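Trehalose-6-phosphate phosphatase (Candida albicans, PDB 5DXF) belongs to glycosyltransferase family 20 and folds into two Rossmann-like halves, the arrangement of the GT-B clan. Local coordinates at residues Q246-M251 and S270-V275; E443-Q448 and S498-L503; Q72-E77 and T511-T516; K305-A310 and C447-N452. All coordinates share one frame; numbering follows the deposited sequence.

Contact 1 of 4, residues Q246-M251 and S270-V275; sequences QLLDGM and SCCARV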
loop_
_atom_site.group_PDB
_atom_site.type_symbol
_atom_site.label_atom_id
_atom_site.label_comp_id
_atom_site.label_asym_id
_atom_site.label_seq_id
_atom_site.Cartn_x
_atom_site.Cartn_y
_atom_site.Cartn_z
ATOM N N GLN A 246 -19.823 -6.347 14.302
ATOM C CA GLN A 246 -19.680 -7.385 13.294
ATOM C C GLN A 246 -18.310 -7.357 12.611
ATOM O O GLN A 246 -17.751 -8.401 12.338
ATOM C CB GLN A 246 -20.831 -7.412 12.287
ATOM C CG GLN A 246 -21.647 -6.144 12.202
ATOM C CD GLN A 246 -22.371 -5.834 13.477
ATOM O OE1 GLN A 246 -21.745 -5.563 14.491
ATOM N NE2 GLN A 246 -23.693 -5.861 13.434
ATOM N N LEU A 247 -17.769 -6.177 12.334
ATOM C CA LEU A 247 -16.447 -6.108 11.732
ATOM C C LEU A 247 -15.346 -6.619 12.652
ATOM O O LEU A 247 -14.531 -7.438 12.262
ATOM C CB LEU A 247 -16.140 -4.672 11.325
ATOM C CG LEU A 247 -17.134 -4.018 10.383
ATOM C CD1 LEU A 247 -17.242 -2.535 10.659
ATOM C CD2 LEU A 247 -16.709 -4.259 8.953
ATOM N N LEU A 248 -15.372 -6.171 13.896
ATOM C CA LEU A 248 -14.465 -6.678 14.924
ATOM C C LEU A 248 -14.586 -8.195 15.141
ATOM O O LEU A 248 -13.580 -8.931 15.146
ATOM C CB LEU A 248 -14.743 -5.955 16.234
ATOM C CG LEU A 248 -13.538 -5.469 17.027
ATOM C CD1 LEU A 248 -12.642 -4.612 16.155
ATOM C CD2 LEU A 248 -14.011 -4.685 18.229
ATOM N N ASP A 249 -15.830 -8.635 15.353
ATOM C CA ASP A 249 -16.188 -10.054 15.366
ATOM C C ASP A 249 -15.476 -10.723 14.214
ATOM O O ASP A 249 -14.505 -11.444 14.428
ATOM C CB ASP A 249 -17.704 -10.237 15.243
ATOM C CG ASP A 249 -18.138 -11.682 15.305
ATOM O OD1 ASP A 249 -17.973 -12.321 16.369
ATOM O OD2 ASP A 249 -18.679 -12.164 14.287
ATOM N N GLY A 250 -15.951 -10.424 13.002
ATOM C CA GLY A 250 -15.374 -10.894 11.752
ATOM C C GLY A 250 -13.874 -11.084 11.784
ATOM O O GLY A 250 -13.369 -12.156 11.455
ATOM N N MET A 251 -13.160 -10.052 12.219
ATOM C CA MET A 251 -11.704 -10.116 12.274
ATOM C C MET A 251 -11.207 -11.121 13.305
ATOM O O MET A 251 -10.153 -11.736 13.117
ATOM C CB MET A 251 -11.118 -8.735 12.569
ATOM C CG MET A 251 -11.283 -7.736 11.437
ATOM S SD MET A 251 -10.459 -6.159 11.763
ATOM C CE MET A 251 -11.848 -5.159 12.302
ATOM N N SER A 270 -7.377 -2.316 21.607
ATOM C CA SER A 270 -8.241 -1.426 22.358
ATOM C C SER A 270 -9.669 -1.504 21.879
ATOM O O SER A 270 -10.590 -1.523 22.666
ATOM C CB SER A 270 -7.757 0.004 22.212
ATOM O OG SER A 270 -7.769 0.656 23.459
ATOM N N CYS A 271 -9.844 -1.554 20.575
ATOM C CA CYS A 271 -11.159 -1.758 19.970
ATOM C C CYS A 271 -11.808 -3.058 20.425
ATOM O O CYS A 271 -12.983 -3.074 20.790
ATOM C CB CYS A 271 -11.057 -1.752 18.444
ATOM S SG CYS A 271 -11.010 -0.118 17.682
ATOM N N CYS A 272 -11.042 -4.144 20.394
ATOM C CA CYS A 272 -11.547 -5.447 20.810
ATOM C C CYS A 272 -11.974 -5.444 22.274
ATOM O O CYS A 272 -12.963 -6.081 22.634
ATOM C CB CYS A 272 -10.499 -6.536 20.569
ATOM S SG CYS A 272 -10.361 -7.072 18.850
ATOM N N ALA A 273 -11.244 -4.724 23.119
ATOM C CA ALA A 273 -11.619 -4.678 24.531
ATOM C C ALA A 273 -12.812 -3.752 24.804
ATOM O O ALA A 273 -13.594 -4.001 25.722
ATOM C CB ALA A 273 -10.428 -4.264 25.382
ATOM N N ARG A 274 -12.959 -2.687 24.020
ATOM C CA ARG A 274 -13.985 -1.679 24.309
ATOM C C ARG A 274 -15.322 -1.949 23.614
ATOM O O ARG A 274 -16.373 -1.910 24.252
ATOM C CB ARG A 274 -13.475 -0.281 23.938
ATOM C CG ARG A 274 -12.209 0.121 24.682
ATOM C CD ARG A 274 -12.153 1.609 25.006
ATOM N NE ARG A 274 -10.826 1.979 25.491
ATOM C CZ ARG A 274 -9.961 2.729 24.815
ATOM N NH1 ARG A 274 -10.287 3.219 23.629
ATOM N NH2 ARG A 274 -8.771 3.001 25.333
ATOM N N VAL A 275 -15.282 -2.209 22.313
ATOM C CA VAL A 275 -16.499 -2.484 21.555
ATOM C C VAL A 275 -17.053 -3.869 21.899
ATOM O O VAL A 275 -18.258 -4.039 22.089
ATOM C CB VAL A 275 -16.242 -2.387 20.038
ATOM C CG1 VAL A 275 -17.500 -2.705 19.255
ATOM C CG2 VAL A 275 -15.720 -1.001 19.679
#

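Contact 2 of 4, residues E443-Q448 and S498-L503; sequences EFVICQ and SLESKL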
loop_
_atom_site.group_PDB
_atom_site.type_symbol
_atom_site.label_atom_id
_atom_site.label_comp_id
_atom_site.label_asym_id
_atom_site.label_seq_id
_atom_site.Cartn_x
_atom_site.Cartn_y
_atom_site.Cartn_z
ATOM N N GLU A 443 11.448 1.437 -2.589
ATOM C CA GLU A 443 11.895 1.325 -3.978
ATOM C C GLU A 443 12.919 2.404 -4.334
ATOM O O GLU A 443 13.917 2.128 -5.002
ATOM C CB GLU A 443 10.700 1.400 -4.930
ATOM C CG GLU A 443 10.038 0.057 -5.185
ATOM C CD GLU A 443 8.612 0.185 -5.683
ATOM O OE1 GLU A 443 8.019 -0.849 -6.059
ATOM O OE2 GLU A 443 8.083 1.316 -5.693
ATOM N N PHE A 444 12.664 3.626 -3.876
ATOM C CA PHE A 444 13.580 4.742 -4.083
ATOM C C PHE A 444 14.939 4.468 -3.448
ATOM O O PHE A 444 15.985 4.704 -4.067
ATOM C CB PHE A 444 12.985 6.032 -3.513
ATOM C CG PHE A 444 13.967 7.168 -3.411
ATOM C CD1 PHE A 444 14.250 7.958 -4.515
ATOM C CD2 PHE A 444 14.599 7.452 -2.208
ATOM C CE1 PHE A 444 15.149 9.008 -4.425
ATOM C CE2 PHE A 444 15.501 8.498 -2.109
ATOM C CZ PHE A 444 15.774 9.279 -3.219
ATOM N N VAL A 445 14.920 3.978 -2.210
ATOM C CA VAL A 445 16.157 3.671 -1.501
ATOM C C VAL A 445 16.958 2.623 -2.269
ATOM O O VAL A 445 18.179 2.743 -2.394
ATOM C CB VAL A 445 15.890 3.180 -0.059
ATOM C CG1 VAL A 445 17.168 2.664 0.574
ATOM C CG2 VAL A 445 15.307 4.301 0.786
ATOM N N ILE A 446 16.274 1.607 -2.798
ATOM C CA ILE A 446 16.956 0.630 -3.648
ATOM C C ILE A 446 17.572 1.310 -4.871
ATOM O O ILE A 446 18.730 1.063 -5.225
ATOM C CB ILE A 446 16.012 -0.489 -4.140
ATOM C CG1 ILE A 446 15.542 -1.364 -2.981
ATOM C CG2 ILE A 446 16.706 -1.346 -5.187
ATOM C CD1 ILE A 446 14.689 -2.519 -3.432
ATOM N N CYS A 447 16.789 2.177 -5.504
ATOM C CA CYS A 447 17.207 2.848 -6.730
ATOM C C CYS A 447 18.339 3.842 -6.509
ATOM O O CYS A 447 18.955 4.304 -7.469
ATOM C CB CYS A 447 16.018 3.569 -7.371
ATOM S SG CYS A 447 14.792 2.480 -8.128
ATOM N N GLN A 448 18.610 4.178 -5.251
ATOM C CA GLN A 448 19.636 5.169 -4.953
ATOM C C GLN A 448 20.908 4.591 -4.349
ATOM O O GLN A 448 21.744 5.346 -3.863
ATOM C CB GLN A 448 19.081 6.235 -4.005
ATOM C CG GLN A 448 18.075 7.153 -4.652
ATOM C CD GLN A 448 18.644 7.887 -5.846
ATOM O OE1 GLN A 448 19.827 8.221 -5.877
ATOM N NE2 GLN A 448 17.802 8.145 -6.838
ATOM N N SER A 498 26.595 7.540 3.541
ATOM C CA SER A 498 26.358 6.833 4.799
ATOM C C SER A 498 24.872 6.575 5.045
ATOM O O SER A 498 24.468 5.439 5.332
ATOM C CB SER A 498 26.955 7.614 5.973
ATOM O OG SER A 498 26.381 8.905 6.077
ATOM N N LEU A 499 24.066 7.628 4.933
ATOM C CA LEU A 499 22.632 7.513 5.167
ATOM C C LEU A 499 22.001 6.508 4.206
ATOM O O LEU A 499 21.197 5.658 4.611
ATOM C CB LEU A 499 21.959 8.879 5.032
ATOM C CG LEU A 499 20.522 8.983 5.542
ATOM C CD1 LEU A 499 20.346 8.141 6.793
ATOM C CD2 LEU A 499 20.179 10.435 5.825
ATOM N N GLU A 500 22.386 6.594 2.936
ATOM C CA GLU A 500 21.893 5.651 1.942
ATOM C C GLU A 500 22.340 4.232 2.263
ATOM O O GLU A 500 21.606 3.292 1.996
ATOM C CB GLU A 500 22.355 6.035 0.538
ATOM C CG GLU A 500 21.216 6.198 -0.462
ATOM C CD GLU A 500 20.260 5.024 -0.487
ATOM O OE1 GLU A 500 20.678 3.906 -0.858
ATOM O OE2 GLU A 500 19.079 5.225 -0.138
ATOM N N SER A 501 23.537 4.073 2.824
ATOM C CA SER A 501 23.994 2.751 3.235
ATOM C C SER A 501 23.022 2.201 4.268
ATOM O O SER A 501 22.376 1.165 4.042
ATOM C CB SER A 501 25.412 2.791 3.806
ATOM O OG SER A 501 25.855 1.484 4.134
ATOM N N LYS A 502 22.909 2.929 5.380
ATOM C CA LYS A 502 22.027 2.564 6.487
ATOM C C LYS A 502 20.629 2.171 6.017
ATOM O O LYS A 502 20.140 1.074 6.323
ATOM C CB LYS A 502 21.929 3.723 7.486
ATOM C CG LYS A 502 23.267 4.164 8.064
ATOM C CD LYS A 502 23.125 5.385 8.960
ATOM C CE LYS A 502 24.472 5.775 9.554
ATOM N NZ LYS A 502 24.497 5.691 11.042
ATOM N N LEU A 503 20.001 3.064 5.256
ATOM C CA LEU A 503 18.652 2.828 4.752
ATOM C C LEU A 503 18.587 1.642 3.796
ATOM O O LEU A 503 17.606 0.904 3.787
ATOM C CB LEU A 503 18.117 4.071 4.043
ATOM C CG LEU A 503 18.000 5.341 4.880
ATOM C CD1 LEU A 503 17.499 6.488 4.019
ATOM C CD2 LEU A 503 17.078 5.108 6.062
#

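Contact 3 of 4, residues Q72-E77 and T511-T516; sequences QHFLAE and TVQNWT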
loop_
_atom_site.group_PDB
_atom_site.type_symbol
_atom_site.label_atom_id
_atom_site.label_comp_id
_atom_site.label_asym_id
_atom_site.label_seq_id
_atom_site.Cartn_x
_atom_site.Cartn_y
_atom_site.Cartn_z
ATOM N N GLN A 72 2.432 -12.521 -3.572
ATOM C CA GLN A 72 1.632 -13.538 -4.208
ATOM C C GLN A 72 2.509 -14.292 -5.185
ATOM O O GLN A 72 2.473 -15.509 -5.240
ATOM C CB GLN A 72 0.459 -12.880 -4.938
ATOM C CG GLN A 72 -0.103 -13.640 -6.125
ATOM C CD GLN A 72 -0.598 -15.001 -5.732
ATOM O OE1 GLN A 72 -0.927 -15.230 -4.582
ATOM N NE2 GLN A 72 -0.650 -15.913 -6.685
ATOM N N HIS A 73 3.321 -13.569 -5.941
ATOM C CA HIS A 73 4.158 -14.204 -6.939
ATOM C C HIS A 73 5.137 -15.147 -6.286
ATOM O O HIS A 73 5.360 -16.250 -6.755
ATOM C CB HIS A 73 4.925 -13.175 -7.751
ATOM C CG HIS A 73 5.576 -13.748 -8.968
ATOM N ND1 HIS A 73 4.876 -14.462 -9.918
ATOM C CD2 HIS A 73 6.862 -13.732 -9.382
ATOM C CE1 HIS A 73 5.701 -14.854 -10.868
ATOM N NE2 HIS A 73 6.913 -14.422 -10.568
ATOM N N PHE A 74 5.690 -14.719 -5.167
ATOM C CA PHE A 74 6.669 -15.511 -4.464
ATOM C C PHE A 74 5.991 -16.806 -4.091
ATOM O O PHE A 74 6.588 -17.871 -4.135
ATOM C CB PHE A 74 7.119 -14.775 -3.213
ATOM C CG PHE A 74 8.113 -15.525 -2.398
ATOM C CD1 PHE A 74 9.297 -15.940 -2.951
ATOM C CD2 PHE A 74 7.858 -15.816 -1.078
ATOM C CE1 PHE A 74 10.219 -16.635 -2.202
ATOM C CE2 PHE A 74 8.769 -16.515 -0.321
ATOM C CZ PHE A 74 9.955 -16.924 -0.883
ATOM N N LEU A 75 4.729 -16.697 -3.717
ATOM C CA LEU A 75 3.936 -17.860 -3.350
ATOM C C LEU A 75 3.662 -18.771 -4.550
ATOM O O LEU A 75 3.683 -19.995 -4.428
ATOM C CB LEU A 75 2.622 -17.416 -2.717
ATOM C CG LEU A 75 2.712 -16.836 -1.306
ATOM C CD1 LEU A 75 1.334 -16.450 -0.794
ATOM C CD2 LEU A 75 3.370 -17.834 -0.371
ATOM N N ALA A 76 3.416 -18.162 -5.705
ATOM C CA ALA A 76 3.066 -18.891 -6.918
ATOM C C ALA A 76 4.200 -19.770 -7.441
ATOM O O ALA A 76 3.959 -20.881 -7.916
ATOM C CB ALA A 76 2.633 -17.915 -7.997
ATOM N N GLU A 77 5.417 -19.282 -7.288
ATOM C CA GLU A 77 6.596 -19.964 -7.777
ATOM C C GLU A 77 7.259 -20.868 -6.746
ATOM O O GLU A 77 8.311 -21.428 -7.005
ATOM C CB GLU A 77 7.582 -18.957 -8.345
ATOM C CG GLU A 77 7.111 -18.369 -9.661
ATOM C CD GLU A 77 8.200 -17.612 -10.377
ATOM O OE1 GLU A 77 9.081 -17.050 -9.701
ATOM O OE2 GLU A 77 8.175 -17.577 -11.619
ATOM N N THR A 511 12.804 -8.331 3.099
ATOM C CA THR A 511 12.386 -8.539 1.722
ATOM C C THR A 511 10.925 -8.935 1.764
ATOM O O THR A 511 10.426 -9.329 2.824
ATOM C CB THR A 511 13.212 -9.635 1.033
ATOM O OG1 THR A 511 12.850 -10.903 1.587
ATOM C CG2 THR A 511 14.703 -9.403 1.257
ATOM N N VAL A 512 10.226 -8.829 0.637
ATOM C CA VAL A 512 8.853 -9.327 0.604
ATOM C C VAL A 512 8.924 -10.831 0.978
ATOM O O VAL A 512 8.268 -11.257 1.920
ATOM C CB VAL A 512 8.139 -9.083 -0.770
ATOM C CG1 VAL A 512 8.741 -9.938 -1.895
ATOM C CG2 VAL A 512 6.618 -9.311 -0.637
ATOM N N GLN A 513 9.792 -11.594 0.303
ATOM C CA GLN A 513 9.915 -13.045 0.485
ATOM C C GLN A 513 10.077 -13.446 1.955
ATOM O O GLN A 513 9.362 -14.327 2.463
ATOM C CB GLN A 513 11.088 -13.587 -0.350
ATOM C CG GLN A 513 10.945 -13.353 -1.859
ATOM C CD GLN A 513 11.483 -11.998 -2.301
ATOM O OE1 GLN A 513 11.830 -11.153 -1.474
ATOM N NE2 GLN A 513 11.564 -11.793 -3.610
ATOM N N ASN A 514 10.987 -12.776 2.647
ATOM C CA ASN A 514 11.229 -13.091 4.042
ATOM C C ASN A 514 10.044 -12.681 4.910
ATOM O O ASN A 514 9.789 -13.304 5.937
ATOM C CB ASN A 514 12.518 -12.419 4.543
ATOM C CG ASN A 514 12.755 -12.647 6.029
ATOM O OD1 ASN A 514 12.535 -11.752 6.845
ATOM N ND2 ASN A 514 13.202 -13.848 6.386
ATOM N N TRP A 515 9.407 -11.567 4.572
ATOM C CA TRP A 515 8.239 -11.121 5.309
ATOM C C TRP A 515 7.132 -12.124 5.127
ATOM O O TRP A 515 6.475 -12.522 6.070
ATOM C CB TRP A 515 7.797 -9.740 4.823
ATOM C CG TRP A 515 6.430 -9.307 5.276
ATOM C CD1 TRP A 515 6.136 -8.540 6.350
ATOM C CD2 TRP A 515 5.182 -9.600 4.647
ATOM N NE1 TRP A 515 4.790 -8.345 6.444
ATOM C CE2 TRP A 515 4.181 -8.986 5.404
ATOM C CE3 TRP A 515 4.817 -10.324 3.516
ATOM C CZ2 TRP A 515 2.841 -9.074 5.069
ATOM C CZ3 TRP A 515 3.499 -10.412 3.188
ATOM C CH2 TRP A 515 2.521 -9.791 3.955
ATOM N N THR A 516 6.945 -12.560 3.896
ATOM C CA THR A 516 5.903 -13.524 3.619
ATOM C C THR A 516 6.185 -14.867 4.290
ATOM O O THR A 516 5.296 -15.491 4.843
ATOM C CB THR A 516 5.527 -13.603 2.114
ATOM O OG1 THR A 516 5.346 -14.962 1.714
ATOM C CG2 THR A 516 6.558 -12.924 1.222
#

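Contact 4 of 4, residues K305-A310 and C447-N452; sequences KIEHDA and CQKYNN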
loop_
_atom_site.group_PDB
_atom_site.type_symbol
_atom_site.label_atom_id
_atom_site.label_comp_id
_atom_site.label_asym_id
_atom_site.label_seq_id
_atom_site.Cartn_x
_atom_site.Cartn_y
_atom_site.Cartn_z
ATOM N N LYS A 305 14.145 -8.174 -7.502
ATOM C CA LYS A 305 13.563 -7.873 -8.802
ATOM C C LYS A 305 13.597 -6.382 -9.100
ATOM O O LYS A 305 13.887 -5.981 -10.221
ATOM C CB LYS A 305 12.123 -8.390 -8.896
ATOM C CG LYS A 305 11.493 -8.135 -10.258
ATOM C CD LYS A 305 10.417 -9.154 -10.593
ATOM C CE LYS A 305 10.105 -9.117 -12.075
ATOM N NZ LYS A 305 11.362 -9.252 -12.857
ATOM N N ILE A 306 13.299 -5.564 -8.096
ATOM C CA ILE A 306 13.335 -4.116 -8.261
ATOM C C ILE A 306 14.752 -3.630 -8.544
ATOM O O ILE A 306 14.963 -2.795 -9.420
ATOM C CB ILE A 306 12.778 -3.396 -7.014
ATOM C CG1 ILE A 306 11.263 -3.582 -6.946
ATOM C CG2 ILE A 306 13.129 -1.914 -7.033
ATOM C CD1 ILE A 306 10.696 -3.430 -5.561
ATOM N N GLU A 307 15.726 -4.164 -7.814
ATOM C CA GLU A 307 17.121 -3.818 -8.066
ATOM C C GLU A 307 17.536 -4.255 -9.472
ATOM O O GLU A 307 18.127 -3.472 -10.231
ATOM C CB GLU A 307 18.028 -4.450 -7.012
ATOM C CG GLU A 307 19.464 -3.980 -7.075
ATOM C CD GLU A 307 20.214 -4.248 -5.789
ATOM O OE1 GLU A 307 21.458 -4.137 -5.787
ATOM O OE2 GLU A 307 19.557 -4.561 -4.772
ATOM N N HIS A 308 17.144 -5.457 -9.863
ATOM C CA HIS A 308 17.506 -5.947 -11.171
ATOM C C HIS A 308 16.951 -5.098 -12.310
ATOM O O HIS A 308 17.681 -4.716 -13.222
ATOM C CB HIS A 308 16.973 -7.370 -11.312
ATOM C CG HIS A 308 17.077 -7.921 -12.696
ATOM N ND1 HIS A 308 15.974 -8.172 -13.479
ATOM C CD2 HIS A 308 18.153 -8.260 -13.441
ATOM C CE1 HIS A 308 16.366 -8.645 -14.646
ATOM N NE2 HIS A 308 17.683 -8.707 -14.648
ATOM N N ASP A 309 15.667 -4.772 -12.229
ATOM C CA ASP A 309 15.002 -3.950 -13.223
ATOM C C ASP A 309 15.563 -2.553 -13.236
ATOM O O ASP A 309 15.728 -1.952 -14.270
ATOM C CB ASP A 309 13.502 -3.936 -12.986
ATOM C CG ASP A 309 12.888 -5.300 -13.100
ATOM O OD1 ASP A 309 13.632 -6.279 -13.201
ATOM O OD2 ASP A 309 11.656 -5.406 -13.088
ATOM N N ALA A 310 15.862 -2.038 -12.066
ATOM C CA ALA A 310 16.409 -0.709 -11.967
ATOM C C ALA A 310 17.738 -0.630 -12.680
ATOM O O ALA A 310 18.053 0.357 -13.317
ATOM C CB ALA A 310 16.582 -0.330 -10.512
ATOM N N CYS A 447 16.789 2.177 -5.504
ATOM C CA CYS A 447 17.207 2.848 -6.730
ATOM C C CYS A 447 18.339 3.842 -6.509
ATOM O O CYS A 447 18.955 4.304 -7.469
ATOM C CB CYS A 447 16.018 3.569 -7.371
ATOM S SG CYS A 447 14.792 2.480 -8.128
ATOM N N GLN A 448 18.610 4.178 -5.251
ATOM C CA GLN A 448 19.636 5.169 -4.953
ATOM C C GLN A 448 20.908 4.591 -4.349
ATOM O O GLN A 448 21.744 5.346 -3.863
ATOM C CB GLN A 448 19.081 6.235 -4.005
ATOM C CG GLN A 448 18.075 7.153 -4.652
ATOM C CD GLN A 448 18.644 7.887 -5.846
ATOM O OE1 GLN A 448 19.827 8.221 -5.877
ATOM N NE2 GLN A 448 17.802 8.145 -6.838
ATOM N N LYS A 449 21.070 3.272 -4.374
ATOM C CA LYS A 449 22.223 2.659 -3.715
ATOM C C LYS A 449 23.548 3.129 -4.315
ATOM O O LYS A 449 24.534 3.284 -3.597
ATOM C CB LYS A 449 22.137 1.124 -3.762
ATOM C CG LYS A 449 22.781 0.476 -4.978
ATOM C CD LYS A 449 22.482 -1.018 -5.052
ATOM C CE LYS A 449 23.631 -1.875 -4.520
ATOM N NZ LYS A 449 23.442 -3.329 -4.828
ATOM N N TYR A 450 23.574 3.376 -5.619
ATOM C CA TYR A 450 24.806 3.819 -6.256
ATOM C C TYR A 450 24.868 5.340 -6.305
ATOM O O TYR A 450 25.944 5.931 -6.218
ATOM C CB TYR A 450 24.925 3.228 -7.664
ATOM C CG TYR A 450 24.902 1.716 -7.700
ATOM C CD1 TYR A 450 23.979 1.035 -8.480
ATOM C CD2 TYR A 450 25.803 0.969 -6.951
ATOM C CE1 TYR A 450 23.956 -0.350 -8.521
ATOM C CE2 TYR A 450 25.787 -0.416 -6.984
ATOM C CZ TYR A 450 24.861 -1.070 -7.770
ATOM O OH TYR A 450 24.845 -2.445 -7.805
ATOM N N ASN A 451 23.707 5.969 -6.421
ATOM C CA ASN A 451 23.640 7.414 -6.570
ATOM C C ASN A 451 23.550 8.163 -5.237
ATOM O O ASN A 451 24.012 9.302 -5.127
ATOM C CB ASN A 451 22.449 7.781 -7.469
ATOM C CG ASN A 451 22.471 9.229 -7.891
ATOM O OD1 ASN A 451 21.432 9.864 -8.040
ATOM N ND2 ASN A 451 23.674 9.764 -8.082
ATOM N N ASN A 452 22.960 7.514 -4.238
ATOM C CA ASN A 452 22.901 8.028 -2.865
ATOM C C ASN A 452 22.129 9.330 -2.677
ATOM O O ASN A 452 22.547 10.192 -1.907
ATOM C CB ASN A 452 24.317 8.218 -2.299
ATOM C CG ASN A 452 25.146 6.952 -2.344
ATOM O OD1 ASN A 452 24.824 5.959 -1.691
ATOM N ND2 ASN A 452 26.235 6.990 -3.100
#

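Contact 1 of 4, residues Q246-M251 and S270-V275
Leu-248 and Cys-272 mark where the two backbones come nearest, 6.7 Å from CA to CA, as helix 244-251 packs against residues 270-275, toward the C-terminal part of helix 262-274. Both helices belong to the N-terminal Rossmann-like half of the GT-B fold, and the chain between them runs through strand 256-259 of the large sheet. One side chain carries the contact from its side. Leu-248 projects from its helix and meets Cys-271, Cys-272 and Val-275 with different parts of its branched end. The methyl CD2 goes deepest, lying over the backbone where Cys-272 CA is 3.6 Å from it and Cys-271 O 3.2 Å. That carbonyl oxygen accepts a backbone bond from Val-275 N. Val-275 closes over the same methyl, its CB 3.7 Å from Leu-248 CD2. With Val-275 CG1 anti to its own N (chi1 179°), that branch also flanks the methyl, 4.1 Å from Leu-248 CD2. The other methyl, Leu-248 CD1, turns to the beta carbon of Cys-271 at 4.0 Å. Phe-238 and Phe-268 also touch Leu-248, adding to the apolar surroundings. Cys-272 brings its sulfur in at the branch point of the leucine, SG lying 4.0 Å from Leu-248 CG.

Contact 2 of 4, residues E443-Q448 and S498-L503
Glu-500 and Val-445 share most of the buried surface, their side chains sliding past each other in opposite directions between helix 493-509 and the end of helix 439-447. A bend at chi2 (-51°) folds the Glu-500 chain, and its carboxylate comes in alongside the valine. OE2 of Glu-500 lies 3.3 Å from Val-445 CG1. The partner oxygen, Glu-500 OE1, faces two carbonyls, with Val-445 O at 3.2 Å and Gln-448 O at 3.5 Å. Acceptors therefore gather round a buried carboxylate at a helix C-terminus, a setting that would probably favour the protonated acid, though the model is too coarse to settle it. Gln-448 backs the group with its CB, 3.9 Å from Glu-500 CD, while its amide is engaged away from the glutamate by Ser-453 N and Arg-423 O. The same methyl of the valine, Val-445 CG1, also meets Leu-503 CB at 3.9 Å. Leu-455 of strand 455-458 lies against this valine as well. The pair belongs to the helices that flank the parallel sheet, as in the C-terminal Rossmann-like half of a GT-B protein.

Contact 3 of 4, residues Q72-E77 and T511-T516
Phe-74 lays one face of its ring on the aliphatic part of Gln-513, a CH-pi contact in which Gln-513 CG sits 3.5 Å from the centroid of the Phe-74 ring and 21° off its normal. Gln-513 CB supports the far end of the ring, 3.6 Å from Phe-74 CZ. Thr-516 approaches quite differently: its OG1 lies at the ring edge, near the plane, 3.9 Å from Phe-74 CD2, though the rotation of this threonine is doubtful in the model. The same oxygen also comes within 4.1 Å of Leu-75 CD2. What sets the glutamine is the bend at chi2 (87°), which carries its amide away from the phenyl group and turns it almost perpendicular to the ring. There NE2 bonds to Asp-302 OD1, and OE1 takes a weak bond from Thr-511 OG1, 3.2 Å from Gln-513 OE1. Thr-511 is in turn the N-cap, its OG1 accepting from Asn-514 N at 2.8 Å and fixing the first turn from which Gln-513 projects. Further out, Trp-515 anchors the helix through NE1 to Leu-297 O and meets Trp-202 and Phe-227. The short helical segments 72-76 and 512-516 run 9.8 Å apart at their closest, with their directions 76° apart. A C-terminal helix that returns to pack on the N-terminal half in this way is a hallmark of the GT-B fold.

Contact 4 of 4, residues K305-A310 and C447-N452
Glu-307 and Lys-449 reach for each other with their side chains at about a right angle and meet in a salt bridge. The glutamate stretches out fully, CG anti to its backbone N (chi1 -171°), whereas the lysine bends at chi3 (-99°) to bring its ammonium onto Glu-307 OE1. The modelled 2.3 Å between Glu-307 OE1 and Lys-449 NZ is too short to trust as a length. Tyr-504 ties the pair together from helix 493-509: its hydroxyl is hydrogen-bonded both to Glu-307 OE2 and to Lys-449 NZ. Lower on the lysine chain, Lys-449 CG is placed over the centre of the Tyr-450 ring, 3.5 Å above its plane. That tyrosine's OH makes a weak bond with Lys-449 NZ, and its ring meets Phe-311 edge-to-face. Deeper in, the backbones approach to 6.4 Å between Ala-310 CA and Cys-447 CA. Here a methyl faces a thiol, Ala-310 CB lying 4.1 Å from Cys-447 SG, while Arg-423 holds the carbonyl oxygen of Ala-310. The contact docks helix 303-311 onto the turn between helix 439-447 and strand 455-458, a helix-to-strand connection of the kind found in Rossmann-like domains such as the C-terminal half of GT-B proteins.

Contacts 1 and 2 are buried helix packing, on opposite sides of the chain's centre and 39 Å apart between centres, each within a different half of the fold. Contact 1 is wholly apolar at its side chains, whereas contact 2 hides a carboxylate among carbonyls. Contact 4 adjoins contact 2, sharing Cys-447 and Gln-448, so that the end of helix 439-447 is held by helix 493-509 in one and by helix 303-311 in the other; reaching nearer the surface, it adds a salt bridge to a small apolar touch. Contact 3, also partly buried, joins elements far apart in sequence. Its helix 512-526 directly follows helix 493-509 of contact 2, linking the two halves.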